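Local structure of acetylornithine aminotransferase (Aquifex aeolicus, 2EH6) at residues Leu319-Val333 against Cys345-Ile359. The protein catalyses the pyridoxal-phosphate-dependent transfer of an amino group from N(2)-acetyl-L-ornithine to 2-oxoglutarate, a step of arginine biosynthesis. Numbering follows the deposited sequence.
Sequences LMLGLELERECKDYV and CTAGKVLRFLPPLII
Phe353 and Leu323 meet on the helix-covered face of two antiparallel strands, 320-324 and 350-353, in the C-terminal mixed sheet of this class-III aminotransferase. With CG anti to its own carbonyl carbon (chi1 -49°), Phe353 lays its ring along strand 320-324, where Leu323 CB sits at the ring edge 3.9 Å from CE2; Phe302, Leu306 and Leu371 from helices 275-308 and 361-374 also pack against the ring. Cutting the ring back to the methyl of an alanine is likely to open a gap between sheet and helices and leave Leu323 CB and Phe302 without their shared aromatic partner. Phe353 N bonds Leu321 O, the return bond from Leu321 N to Phe353 O is weak, and Leu323 and Leu351 bond each other in both directions. Between these pairs Gly322 CA comes 3.0 Å from Leu351 O, a CA-H...O contact.

Further along this face, Leu351 spreads its methyls: CD1 touches Leu325 CD1, the two side chains crossing obliquely, while CD2 lies 3.6 Å from Cys329 CB. Cys345 SG, anti to its backbone N, points across to Cys329 SG and closes a disulfide of 2.0 Å with chi3 84°. Val333 CG2 presses tightly on Cys345 CB at 3.5 Å, and Cys329 N donates to Gly348 O at 3.1 Å. At the other end, Leu319 CD1 reaches Ile359 CG2 at 3.6 Å and also touches Leu357 CD2.

On the opposite face Arg352 bonds Asn344 and, weakly, the cofactor-pocket residue Gln215. Covalent, hydrogen-bonded and apolar links thus tie the start of helix 330-338 to the hairpin 341-353, whose other face borders the pyridoxal phosphate pocket.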
# COMPACT_ATOMS: atom_id res chain seq x y z
N LEU A 319 -20.66 12.89 -9.22
CA LEU A 319 -19.60 13.88 -9.10
C LEU A 319 -18.28 13.39 -9.70
O LEU A 319 -17.19 13.80 -9.28
CB LEU A 319 -19.40 14.31 -7.63
CG LEU A 319 -20.52 15.21 -7.08
CD1 LEU A 319 -20.25 15.57 -5.63
CD2 LEU A 319 -20.61 16.47 -7.93
N MET A 320 -18.40 12.48 -10.66
CA MET A 320 -17.25 11.98 -11.39
C MET A 320 -17.57 12.42 -12.81
O MET A 320 -18.18 11.68 -13.58
CB MET A 320 -17.12 10.46 -11.34
CG MET A 320 -15.83 9.99 -12.01
SD MET A 320 -15.61 8.21 -12.11
CE MET A 320 -15.35 7.83 -10.44
N LEU A 321 -17.16 13.64 -13.14
CA LEU A 321 -17.46 14.18 -14.45
C LEU A 321 -16.24 14.56 -15.26
O LEU A 321 -15.17 14.81 -14.71
CB LEU A 321 -18.38 15.41 -14.29
CG LEU A 321 -19.70 15.14 -13.58
CD1 LEU A 321 -20.38 16.46 -13.22
CD2 LEU A 321 -20.60 14.30 -14.46
N GLY A 322 -16.41 14.61 -16.57
CA GLY A 322 -15.32 14.98 -17.45
C GLY A 322 -15.82 15.81 -18.61
O GLY A 322 -16.97 15.71 -19.02
N LEU A 323 -14.94 16.67 -19.12
CA LEU A 323 -15.27 17.52 -20.26
C LEU A 323 -14.19 17.26 -21.30
O LEU A 323 -13.04 17.65 -21.13
CB LEU A 323 -15.26 19.00 -19.84
CG LEU A 323 -15.55 20.05 -20.92
CD1 LEU A 323 -16.91 19.80 -21.55
CD2 LEU A 323 -15.49 21.43 -20.29
N GLU A 324 -14.58 16.57 -22.37
CA GLU A 324 -13.65 16.25 -23.44
C GLU A 324 -13.50 17.45 -24.37
O GLU A 324 -14.44 17.81 -25.08
CB GLU A 324 -14.15 15.04 -24.22
CG GLU A 324 -13.16 14.52 -25.25
CD GLU A 324 -13.68 13.28 -25.95
OE1 GLU A 324 -14.06 12.32 -25.26
OE2 GLU A 324 -13.69 13.27 -27.20
N LEU A 325 -12.32 18.06 -24.36
CA LEU A 325 -12.07 19.22 -25.19
C LEU A 325 -11.57 18.84 -26.58
O LEU A 325 -11.25 17.68 -26.84
CB LEU A 325 -11.05 20.14 -24.52
CG LEU A 325 -11.40 20.59 -23.09
CD1 LEU A 325 -10.27 21.44 -22.54
CD2 LEU A 325 -12.71 21.36 -23.10
N GLU A 326 -11.50 19.83 -27.46
CA GLU A 326 -11.05 19.62 -28.82
C GLU A 326 -9.53 19.44 -28.86
O GLU A 326 -9.00 18.71 -29.69
CB GLU A 326 -11.46 20.82 -29.68
CG GLU A 326 -11.18 20.66 -31.16
CD GLU A 326 -11.69 21.83 -31.98
OE1 GLU A 326 -12.92 22.08 -31.95
OE2 GLU A 326 -10.87 22.50 -32.64
N ARG A 327 -8.84 20.11 -27.94
CA ARG A 327 -7.39 20.02 -27.87
C ARG A 327 -6.91 19.66 -26.47
O ARG A 327 -7.71 19.49 -25.55
CB ARG A 327 -6.76 21.35 -28.31
CG ARG A 327 -6.92 22.49 -27.32
CD ARG A 327 -6.47 23.81 -27.92
NE ARG A 327 -6.23 24.82 -26.89
CZ ARG A 327 -5.20 24.80 -26.05
NH1 ARG A 327 -4.31 23.82 -26.11
NH2 ARG A 327 -5.05 25.76 -25.15
N GLU A 328 -5.59 19.56 -26.31
CA GLU A 328 -4.99 19.21 -25.02
C GLU A 328 -5.48 20.13 -23.90
O GLU A 328 -5.60 21.34 -24.08
CB GLU A 328 -3.47 19.28 -25.14
CG GLU A 328 -2.89 18.19 -26.02
CD GLU A 328 -1.44 18.44 -26.38
OE1 GLU A 328 -0.64 18.76 -25.47
OE2 GLU A 328 -1.09 18.31 -27.57
N CYS A 329 -5.77 19.54 -22.74
CA CYS A 329 -6.25 20.31 -21.60
C CYS A 329 -5.14 20.73 -20.64
O CYS A 329 -5.40 21.26 -19.56
CB CYS A 329 -7.33 19.54 -20.82
SG CYS A 329 -7.13 17.75 -20.51
N LYS A 330 -3.90 20.49 -21.05
CA LYS A 330 -2.73 20.84 -20.25
C LYS A 330 -2.72 22.29 -19.78
O LYS A 330 -2.57 22.57 -18.59
CB LYS A 330 -1.46 20.55 -21.06
CG LYS A 330 -0.16 21.03 -20.43
CD LYS A 330 1.02 20.83 -21.37
CE LYS A 330 2.31 21.39 -20.79
NZ LYS A 330 3.47 21.28 -21.73
N ASP A 331 -2.91 23.22 -20.71
CA ASP A 331 -2.89 24.65 -20.40
C ASP A 331 -4.02 25.15 -19.51
O ASP A 331 -3.83 26.02 -18.67
CB ASP A 331 -2.86 25.47 -21.69
CG ASP A 331 -1.76 25.03 -22.64
OD1 ASP A 331 -0.64 24.74 -22.17
OD2 ASP A 331 -2.02 25.00 -23.87
N TYR A 332 -5.21 24.59 -19.70
CA TYR A 332 -6.36 25.01 -18.91
C TYR A 332 -6.19 24.71 -17.43
O TYR A 332 -6.71 25.44 -16.58
CB TYR A 332 -7.62 24.35 -19.46
CG TYR A 332 -7.86 24.74 -20.90
CD1 TYR A 332 -8.22 26.05 -21.24
CD2 TYR A 332 -7.66 23.83 -21.93
CE1 TYR A 332 -8.36 26.44 -22.57
CE2 TYR A 332 -7.79 24.21 -23.27
CZ TYR A 332 -8.14 25.52 -23.57
OH TYR A 332 -8.26 25.90 -24.89
N VAL A 333 -5.45 23.65 -17.11
CA VAL A 333 -5.21 23.30 -15.72
C VAL A 333 -4.44 24.45 -15.07
O VAL A 333 -4.77 24.89 -13.97
CB VAL A 333 -4.39 22.00 -15.60
CG1 VAL A 333 -4.08 21.71 -14.13
CG2 VAL A 333 -5.17 20.84 -16.21
N CYS A 345 -6.40 17.22 -15.76
CA CYS A 345 -6.40 16.90 -17.18
C CYS A 345 -5.90 15.48 -17.35
O CYS A 345 -4.81 15.13 -16.89
CB CYS A 345 -5.48 17.86 -17.94
SG CYS A 345 -5.27 17.51 -19.73
N THR A 346 -6.70 14.65 -18.00
CA THR A 346 -6.32 13.26 -18.21
C THR A 346 -6.66 12.83 -19.64
O THR A 346 -7.40 13.51 -20.34
CB THR A 346 -7.05 12.35 -17.18
OG1 THR A 346 -6.40 11.07 -17.14
CG2 THR A 346 -8.52 12.17 -17.56
N ALA A 347 -6.09 11.70 -20.07
CA ALA A 347 -6.32 11.20 -21.41
C ALA A 347 -6.00 12.29 -22.43
O ALA A 347 -6.61 12.37 -23.49
CB ALA A 347 -7.76 10.72 -21.57
N GLY A 348 -5.07 13.16 -22.05
CA GLY A 348 -4.65 14.24 -22.92
C GLY A 348 -5.62 15.39 -23.16
O GLY A 348 -5.22 16.55 -23.08
N LYS A 349 -6.88 15.08 -23.43
CA LYS A 349 -7.86 16.12 -23.72
C LYS A 349 -9.09 16.15 -22.82
O LYS A 349 -10.00 16.94 -23.06
CB LYS A 349 -8.31 16.00 -25.18
CG LYS A 349 -7.18 16.05 -26.19
CD LYS A 349 -7.70 15.78 -27.60
CE LYS A 349 -6.56 15.71 -28.61
NZ LYS A 349 -7.03 15.26 -29.94
N VAL A 350 -9.12 15.31 -21.80
CA VAL A 350 -10.28 15.27 -20.92
C VAL A 350 -10.05 15.93 -19.57
O VAL A 350 -9.20 15.50 -18.79
CB VAL A 350 -10.74 13.81 -20.66
CG1 VAL A 350 -11.97 13.81 -19.76
CG2 VAL A 350 -11.06 13.13 -21.98
N LEU A 351 -10.79 17.00 -19.31
CA LEU A 351 -10.70 17.67 -18.02
C LEU A 351 -11.56 16.81 -17.11
O LEU A 351 -12.71 16.53 -17.42
CB LEU A 351 -11.28 19.09 -18.09
CG LEU A 351 -10.36 20.16 -18.68
CD1 LEU A 351 -11.12 21.47 -18.77
CD2 LEU A 351 -9.12 20.31 -17.81
N ARG A 352 -10.98 16.36 -16.00
CA ARG A 352 -11.69 15.52 -15.05
C ARG A 352 -11.98 16.32 -13.79
O ARG A 352 -11.12 17.04 -13.29
CB ARG A 352 -10.84 14.28 -14.72
CG ARG A 352 -11.42 13.40 -13.63
CD ARG A 352 -10.62 12.11 -13.45
NE ARG A 352 -9.18 12.34 -13.38
CZ ARG A 352 -8.30 11.43 -12.98
NH1 ARG A 352 -8.71 10.23 -12.60
NH2 ARG A 352 -7.00 11.72 -12.98
N PHE A 353 -13.21 16.21 -13.30
CA PHE A 353 -13.63 16.93 -12.09
C PHE A 353 -14.00 15.93 -11.01
O PHE A 353 -14.85 15.07 -11.22
CB PHE A 353 -14.83 17.83 -12.41
CG PHE A 353 -14.65 18.68 -13.63
CD1 PHE A 353 -13.78 19.78 -13.61
CD2 PHE A 353 -15.32 18.38 -14.81
CE1 PHE A 353 -13.58 20.55 -14.75
CE2 PHE A 353 -15.13 19.15 -15.96
CZ PHE A 353 -14.26 20.24 -15.93
N LEU A 354 -13.35 16.04 -9.86
CA LEU A 354 -13.59 15.14 -8.73
C LEU A 354 -13.67 15.95 -7.44
O LEU A 354 -12.87 15.75 -6.53
CB LEU A 354 -12.46 14.11 -8.62
CG LEU A 354 -12.33 13.11 -9.77
CD1 LEU A 354 -11.01 12.35 -9.63
CD2 LEU A 354 -13.52 12.16 -9.74
N PRO A 355 -14.63 16.87 -7.35
CA PRO A 355 -14.75 17.68 -6.13
C PRO A 355 -15.13 16.83 -4.92
O PRO A 355 -15.59 15.69 -5.07
CB PRO A 355 -15.84 18.68 -6.50
CG PRO A 355 -16.72 17.87 -7.41
CD PRO A 355 -15.71 17.20 -8.30
N PRO A 356 -14.94 17.37 -3.71
CA PRO A 356 -15.29 16.61 -2.50
C PRO A 356 -16.79 16.35 -2.58
O PRO A 356 -17.52 17.12 -3.20
CB PRO A 356 -14.93 17.58 -1.38
CG PRO A 356 -13.77 18.35 -1.97
CD PRO A 356 -14.28 18.64 -3.36
N LEU A 357 -17.26 15.27 -1.96
CA LEU A 357 -18.67 14.96 -2.05
C LEU A 357 -19.58 15.91 -1.27
O LEU A 357 -20.80 15.86 -1.40
CB LEU A 357 -18.91 13.50 -1.63
CG LEU A 357 -18.07 12.48 -2.42
CD1 LEU A 357 -18.49 11.06 -2.04
CD2 LEU A 357 -18.26 12.69 -3.94
N ILE A 358 -18.97 16.80 -0.47
CA ILE A 358 -19.74 17.78 0.30
C ILE A 358 -19.93 19.07 -0.50
O ILE A 358 -20.49 20.04 0.00
CB ILE A 358 -19.03 18.14 1.62
CG1 ILE A 358 -17.64 18.70 1.31
CG2 ILE A 358 -18.95 16.93 2.53
CD1 ILE A 358 -16.94 19.32 2.51
N ILE A 359 -19.45 19.08 -1.74
CA ILE A 359 -19.55 20.26 -2.58
C ILE A 359 -21.02 20.72 -2.73
O ILE A 359 -21.93 19.89 -2.79
CB ILE A 359 -18.94 19.97 -3.98
CG1 ILE A 359 -18.64 21.28 -4.70
CG2 ILE A 359 -19.88 19.09 -4.79
CD1 ILE A 359 -17.39 21.98 -4.19